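Local coordinates for cytosol aminopeptidase (Coxiella burnetii, PDB 3IJ3), which probably acts as a manganese-dependent metalloaminopeptidase of the M17 family, removing residues from the N-terminal ends of peptides, at residues P42-P45 and D46-P49; D165-T168 and T169-I173. One frame throughout, in Å; residues are numbered along the deposited sequence.

Contact 1 of 2, residues P42-P45 and D46-P49; sequences PMMP and DELP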
ATOM      1  N   PRO A  42      16.309 -25.862  42.117  1.00 13.90           N
ATOM      2  CA  PRO A  42      16.800 -24.708  41.373  1.00 13.65           C
ATOM      3  C   PRO A  42      18.260 -24.416  41.723  1.00 14.29           C
ATOM      4  O   PRO A  42      18.716 -24.686  42.849  1.00 12.96           O
ATOM      5  CB  PRO A  42      15.882 -23.567  41.839  1.00 13.88           C
ATOM      6  CG  PRO A  42      15.518 -23.947  43.224  1.00 14.05           C
ATOM      7  CD  PRO A  42      15.391 -25.456  43.199  1.00 14.91           C
ATOM      8  N   MET A  43      18.982 -23.857  40.765  1.00 14.59           N
ATOM      9  CA  MET A  43      20.394 -23.584  40.944  1.00 16.00           C
ATOM     10  C   MET A  43      20.844 -22.390  40.121  1.00 16.66           C
ATOM     11  O   MET A  43      20.399 -22.192  39.000  1.00 16.77           O
ATOM     12  CB  MET A  43      21.186 -24.835  40.498  1.00 16.04           C
ATOM     13  CG  MET A  43      22.722 -24.785  40.668  1.00 16.92           C
ATOM     14  SD  MET A  43      23.237 -24.529  42.363  1.00 18.73           S
ATOM     15  CE  MET A  43      22.612 -25.969  43.236  1.00 17.96           C
ATOM     16  N   MET A  44      21.706 -21.571  40.713  1.00 18.80           N
ATOM     17  CA  MET A  44      22.307 -20.452  40.013  1.00 19.96           C
ATOM     18  C   MET A  44      23.798 -20.738  39.942  1.00 19.03           C
ATOM     19  O   MET A  44      24.328 -21.482  40.780  1.00 18.42           O
ATOM     20  CB  MET A  44      22.018 -19.119  40.704  1.00 20.68           C
ATOM     21  CG  MET A  44      20.560 -18.730  40.655  1.00 23.22           C
ATOM     22  SD  MET A  44      20.265 -17.036  41.146  1.00 28.68           S
ATOM     23  CE  MET A  44      20.916 -16.133  39.736  1.00 27.53           C
ATOM     24  N   PRO A  45      24.481 -20.174  38.936  1.00 19.77           N
ATOM     25  CA  PRO A  45      25.905 -20.408  38.755  1.00 20.70           C
ATOM     26  C   PRO A  45      26.769 -20.218  39.995  1.00 20.30           C
ATOM     27  O   PRO A  45      27.652 -21.036  40.260  1.00 19.88           O
ATOM     28  CB  PRO A  45      26.287 -19.378  37.691  1.00 21.59           C
ATOM     29  CG  PRO A  45      25.059 -19.188  36.910  1.00 20.57           C
ATOM     30  CD  PRO A  45      23.924 -19.319  37.872  1.00 20.47           C
ATOM     31  N   ASP A  46      26.518 -19.148  40.748  1.00 20.61           N
ATOM     32  CA  ASP A  46      27.334 -18.844  41.921  1.00 21.21           C
ATOM     33  C   ASP A  46      27.258 -19.868  43.031  1.00 20.31           C
ATOM     34  O   ASP A  46      28.211 -20.003  43.804  1.00 20.42           O
ATOM     35  CB  ASP A  46      26.986 -17.461  42.490  1.00 22.36           C
ATOM     36  CG  ASP A  46      27.457 -16.305  41.590  1.00 26.49           C
ATOM     37  OD1 ASP A  46      28.188 -16.535  40.596  1.00 30.62           O
ATOM     38  OD2 ASP A  46      27.103 -15.154  41.898  1.00 31.08           O
ATOM     39  N   GLU A  47      26.142 -20.580  43.127  1.00 19.15           N
ATOM     40  CA  GLU A  47      25.972 -21.575  44.191  1.00 18.80           C
ATOM     41  C   GLU A  47      26.410 -22.975  43.808  1.00 17.75           C
ATOM     42  O   GLU A  47      26.558 -23.838  44.669  1.00 17.75           O
ATOM     43  CB  GLU A  47      24.506 -21.631  44.665  1.00 19.95           C
ATOM     44  CG  GLU A  47      24.108 -20.476  45.592  1.00 23.73           C
ATOM     45  CD  GLU A  47      24.088 -19.141  44.889  1.00 26.82           C
ATOM     46  OE1 GLU A  47      23.367 -19.031  43.880  1.00 28.42           O
ATOM     47  OE2 GLU A  47      24.774 -18.204  45.360  1.00 26.57           O
ATOM     48  N   LEU A  48      26.637 -23.204  42.526  1.00 17.86           N
ATOM     49  CA  LEU A  48      26.949 -24.557  42.063  1.00 17.48           C
ATOM     50  C   LEU A  48      28.251 -25.154  42.626  1.00 18.46           C
ATOM     51  O   LEU A  48      28.248 -26.303  43.072  1.00 18.10           O
ATOM     52  CB  LEU A  48      26.870 -24.622  40.527  1.00 15.88           C
ATOM     53  CG  LEU A  48      27.039 -25.978  39.854  1.00 16.37           C
ATOM     54  CD1 LEU A  48      26.070 -26.995  40.426  1.00 15.37           C
ATOM     55  CD2 LEU A  48      26.856 -25.813  38.330  1.00 20.12           C
ATOM     56  N   PRO A  49      29.351 -24.374  42.658  1.00 19.88           N
ATOM     57  CA  PRO A  49      30.604 -24.930  43.168  1.00 20.23           C
ATOM     58  C   PRO A  49      30.498 -25.445  44.602  1.00 20.47           C
ATOM     59  O   PRO A  49      30.934 -26.563  44.885  1.00 20.83           O
ATOM     60  CB  PRO A  49      31.574 -23.744  43.072  1.00 20.94           C
ATOM     61  CG  PRO A  49      31.045 -22.934  41.964  1.00 19.83           C
ATOM     62  CD  PRO A  49      29.551 -23.032  42.086  1.00 20.16           C
TER

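Contact 2 of 2, residues D165-T168 and T169-I173; sequences DWLT and TIYLI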
ATOM      1  N   ASP A 165      -7.056 -24.220  41.487  1.00  8.54           N
ATOM      2  CA  ASP A 165      -8.022 -23.166  41.152  1.00  9.26           C
ATOM      3  C   ASP A 165      -7.412 -22.283  40.041  1.00  8.32           C
ATOM      4  O   ASP A 165      -8.067 -21.998  39.031  1.00  8.97           O
ATOM      5  CB  ASP A 165      -8.379 -22.274  42.364  1.00  9.04           C
ATOM      6  CG  ASP A 165      -9.339 -22.933  43.360  1.00 10.98           C
ATOM      7  OD1 ASP A 165      -9.852 -24.035  43.082  1.00 10.03           O
ATOM      8  OD2 ASP A 165      -9.590 -22.324  44.424  1.00 12.28           O
ATOM      9  N   TRP A 166      -6.163 -21.851  40.224  1.00  7.39           N
ATOM     10  CA  TRP A 166      -5.522 -21.024  39.209  1.00  7.19           C
ATOM     11  C   TRP A 166      -5.255 -21.755  37.899  1.00  7.94           C
ATOM     12  O   TRP A 166      -5.489 -21.194  36.837  1.00  7.47           O
ATOM     13  CB  TRP A 166      -4.215 -20.365  39.708  1.00  8.29           C
ATOM     14  CG  TRP A 166      -4.449 -19.085  40.418  1.00  7.86           C
ATOM     15  CD1 TRP A 166      -4.208 -18.811  41.726  1.00 13.06           C
ATOM     16  CD2 TRP A 166      -5.005 -17.890  39.851  1.00  9.04           C
ATOM     17  NE1 TRP A 166      -4.571 -17.517  42.014  1.00 12.11           N
ATOM     18  CE2 TRP A 166      -5.060 -16.931  40.875  1.00  9.77           C
ATOM     19  CE3 TRP A 166      -5.454 -17.544  38.577  1.00 11.31           C
ATOM     20  CZ2 TRP A 166      -5.555 -15.647  40.662  1.00 12.30           C
ATOM     21  CZ3 TRP A 166      -5.953 -16.273  38.363  1.00 10.36           C
ATOM     22  CH2 TRP A 166      -5.993 -15.336  39.401  1.00 11.97           C
ATOM     23  N   LEU A 167      -4.755 -22.984  37.978  1.00  8.10           N
ATOM     24  CA  LEU A 167      -4.415 -23.737  36.785  1.00  9.51           C
ATOM     25  C   LEU A 167      -5.646 -24.004  35.940  1.00  9.06           C
ATOM     26  O   LEU A 167      -5.640 -23.764  34.726  1.00  8.70           O
ATOM     27  CB  LEU A 167      -3.752 -25.061  37.150  1.00 11.52           C
ATOM     28  CG  LEU A 167      -3.376 -25.933  35.939  1.00 16.55           C
ATOM     29  CD1 LEU A 167      -1.909 -25.955  35.740  1.00 19.32           C
ATOM     30  CD2 LEU A 167      -3.846 -27.360  36.175  1.00 24.58           C
ATOM     31  N   THR A 168      -6.722 -24.478  36.581  1.00  8.72           N
ATOM     32  CA  THR A 168      -7.945 -24.777  35.864  1.00  9.43           C
ATOM     33  C   THR A 168      -8.566 -23.523  35.258  1.00  8.19           C
ATOM     34  O   THR A 168      -9.097 -23.560  34.153  1.00  8.56           O
ATOM     35  CB  THR A 168      -8.963 -25.541  36.720  1.00  9.91           C
ATOM     36  OG1 THR A 168      -9.362 -24.755  37.858  1.00 10.85           O
ATOM     37  CG2 THR A 168      -8.367 -26.916  37.154  1.00 11.91           C
ATOM     38  N   THR A 169      -8.449 -22.400  35.957  1.00  8.28           N
ATOM     39  CA  THR A 169      -9.005 -21.137  35.457  1.00  6.82           C
ATOM     40  C   THR A 169      -8.168 -20.631  34.267  1.00  6.38           C
ATOM     41  O   THR A 169      -8.716 -20.183  33.263  1.00  7.40           O
ATOM     42  CB  THR A 169      -9.034 -20.090  36.576  1.00  7.21           C
ATOM     43  OG1 THR A 169      -9.921 -20.552  37.630  1.00 10.61           O
ATOM     44  CG2 THR A 169      -9.493 -18.746  36.041  1.00  8.79           C
ATOM     45  N   ILE A 170      -6.845 -20.696  34.378  1.00  6.93           N
ATOM     46  CA  ILE A 170      -5.980 -20.253  33.264  1.00  7.07           C
ATOM     47  C   ILE A 170      -6.162 -21.180  32.057  1.00  6.43           C
ATOM     48  O   ILE A 170      -6.183 -20.697  30.920  1.00  7.06           O
ATOM     49  CB  ILE A 170      -4.509 -20.098  33.694  1.00  6.72           C
ATOM     50  CG1 ILE A 170      -4.404 -18.960  34.729  1.00  6.97           C
ATOM     51  CG2 ILE A 170      -3.597 -19.867  32.452  1.00  8.18           C
ATOM     52  CD1 ILE A 170      -3.085 -18.915  35.490  1.00 10.60           C
ATOM     53  N   TYR A 171      -6.266 -22.483  32.298  1.00  8.33           N
ATOM     54  CA  TYR A 171      -6.541 -23.437  31.221  1.00  8.18           C
ATOM     55  C   TYR A 171      -7.857 -23.109  30.502  1.00  8.26           C
ATOM     56  O   TYR A 171      -7.956 -23.222  29.258  1.00  8.30           O
ATOM     57  CB  TYR A 171      -6.569 -24.856  31.747  1.00  7.84           C
ATOM     58  CG  TYR A 171      -5.208 -25.559  31.815  1.00  8.94           C
ATOM     59  CD1 TYR A 171      -4.036 -24.877  32.141  1.00 11.13           C
ATOM     60  CD2 TYR A 171      -5.133 -26.926  31.631  1.00 13.31           C
ATOM     61  CE1 TYR A 171      -2.795 -25.565  32.238  1.00  9.54           C
ATOM     62  CE2 TYR A 171      -3.928 -27.602  31.726  1.00 12.83           C
ATOM     63  CZ  TYR A 171      -2.763 -26.922  32.018  1.00 11.25           C
ATOM     64  OH  TYR A 171      -1.581 -27.667  32.117  1.00 12.19           O
ATOM     65  N   LEU A 172      -8.878 -22.731  31.272  1.00  8.72           N
ATOM     66  CA  LEU A 172     -10.164 -22.358  30.696  1.00  9.03           C
ATOM     67  C   LEU A 172      -9.990 -21.147  29.766  1.00  9.21           C
ATOM     68  O   LEU A 172     -10.500 -21.132  28.646  1.00  9.11           O
ATOM     69  CB  LEU A 172     -11.190 -22.047  31.782  1.00  8.68           C
ATOM     70  CG  LEU A 172     -12.531 -21.495  31.324  1.00  9.97           C
ATOM     71  CD1 LEU A 172     -13.247 -22.526  30.425  1.00 11.02           C
ATOM     72  CD2 LEU A 172     -13.395 -21.158  32.576  1.00 13.53           C
ATOM     73  N   ILE A 173      -9.295 -20.113  30.255  1.00  7.36           N
ATOM     74  CA  ILE A 173      -9.045 -18.899  29.464  1.00  7.88           C
ATOM     75  C   ILE A 173      -8.304 -19.242  28.177  1.00  7.69           C
ATOM     76  O   ILE A 173      -8.697 -18.806  27.082  1.00  6.92           O
ATOM     77  CB  ILE A 173      -8.269 -17.850  30.296  1.00  7.11           C
ATOM     78  CG1 ILE A 173      -9.161 -17.324  31.416  1.00  7.62           C
ATOM     79  CG2 ILE A 173      -7.796 -16.668  29.430  1.00  7.66           C
ATOM     80  CD1 ILE A 173      -8.453 -16.464  32.446  1.00  7.88           C
TER

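Contact 1 of 2, residues P42-P45 and D46-P49
The flat carboxylate of Glu47 brings OE1 up against the side chain of Met44, 3.5 Å from Met44 CB. The other flat groups are the peptide carbonyls of the turn, and their donors stand over the faces: Glu47 N is 51° out of the plane of the Met44 carbonyl, and Leu48 N is 67° out of that of Pro45. These bonds define two overlapping type I β-turns, 44-47 and 45-48, which lead from the end of strand 38-43, in the mixed sheet of the N-terminal domain, into helix 48-52. Glu47 N meets Met44 O at 3.1 Å, and Leu48 N meets Pro45 O at 3.3 Å. Leu48 N also makes a weak bond to Met44 O, so that oxygen takes two N-H groups in succession.

Met43 covers the turn from the strand side. With CG anti to its backbone N (chi1 -177°) and the chain folded back at chi2 and chi3, its sulfur settles beside the main chain of the turn, SD being 3.7 Å from Leu48 N. SD also touches Glu47 CB. Nearer the root of the Met43 chain, its CG lies 4.0 Å from Leu48 CD1, the two side chains crossing at about a right angle. Tyr95 bridges the two segments, its OH hydrogen-bonded both to Glu47 OE1 and to Met44 N, while backbone hydrogen bonds of Met43 with Leu90 and Val92 hold the strand end against strand 85-91 and the residue just after it. Pro49 has no N-H to offer, and in the place of a donor its ring carbon CD lies 3.3 Å from Pro45 O.

Contact 2 of 2, residues D165-T168 and T169-I173
Leu167 reaches Tyr171, one helical turn on, because its CG is anti to the backbone N (chi1 179°), while Tyr171, with CG beside its own backbone N (chi1 -86°), turns a ring face back toward it. Leu167 CG thus stands over that face, 4.1 Å from the ring centroid and displaced toward the rim, a CH-pi contact. The methyl CD1 of Leu167 continues along the ring and comes within 3.6 Å of Tyr171 CE1. The helical hydrogen bond from Tyr171 N to Leu167 O, 2.8 Å long, joins the backbones of the same pair.

On another side of the helix, Thr169 holds OG1 beside its backbone N, near enough to fold back on the preceding turn and give its proton to Asp165 O at 2.7 Å. This is the usual i to i-4 way in which a threonine satisfies its hydroxyl within an α-helix. Asp165 O also receives Thr169 N at 3.1 Å, and the two donors approach from opposite faces of the carbonyl plane. The helix, 157-178, carries the chain from the N-terminal domain into the catalytic domain, as in other M17 enzymes, and is buried on several sides. Arg285 of helix 275-289 bonds through NH1 to the hydroxyls of both Thr168 and Thr169. Tyr171 OH is anchored on Gly134 O, and Tyr138 meets the Tyr171 ring edge-to-face.

A third pairing runs from Trp166 to Ile170: the methyl CD1 of Ile170 meets the indole obliquely, 4.1 Å from Trp166 CE3, and also lies 3.6 Å from Trp166 O.

Following the chain from the N terminus, strand 38-43 runs into contact 1, where residues 42-49 turn the chain into helix 48-52 at the outer part of the N-terminal domain. The chain then adds further strands to the sheet, forms helix 123-135, returns to the sheet as strand 151-154 and enters helix 157-178, whose successive turns make up contact 2. Each contact is local, every pairing closing no more than about one turn, and neither nests in nor crosses the other; the centres of contact 1 and contact 2 are about 33 Å apart. Contact 1 joins sheet to helix within one domain, whereas contact 2 lies between helices 123-135, 275-289 and 470-481, where the two domains meet.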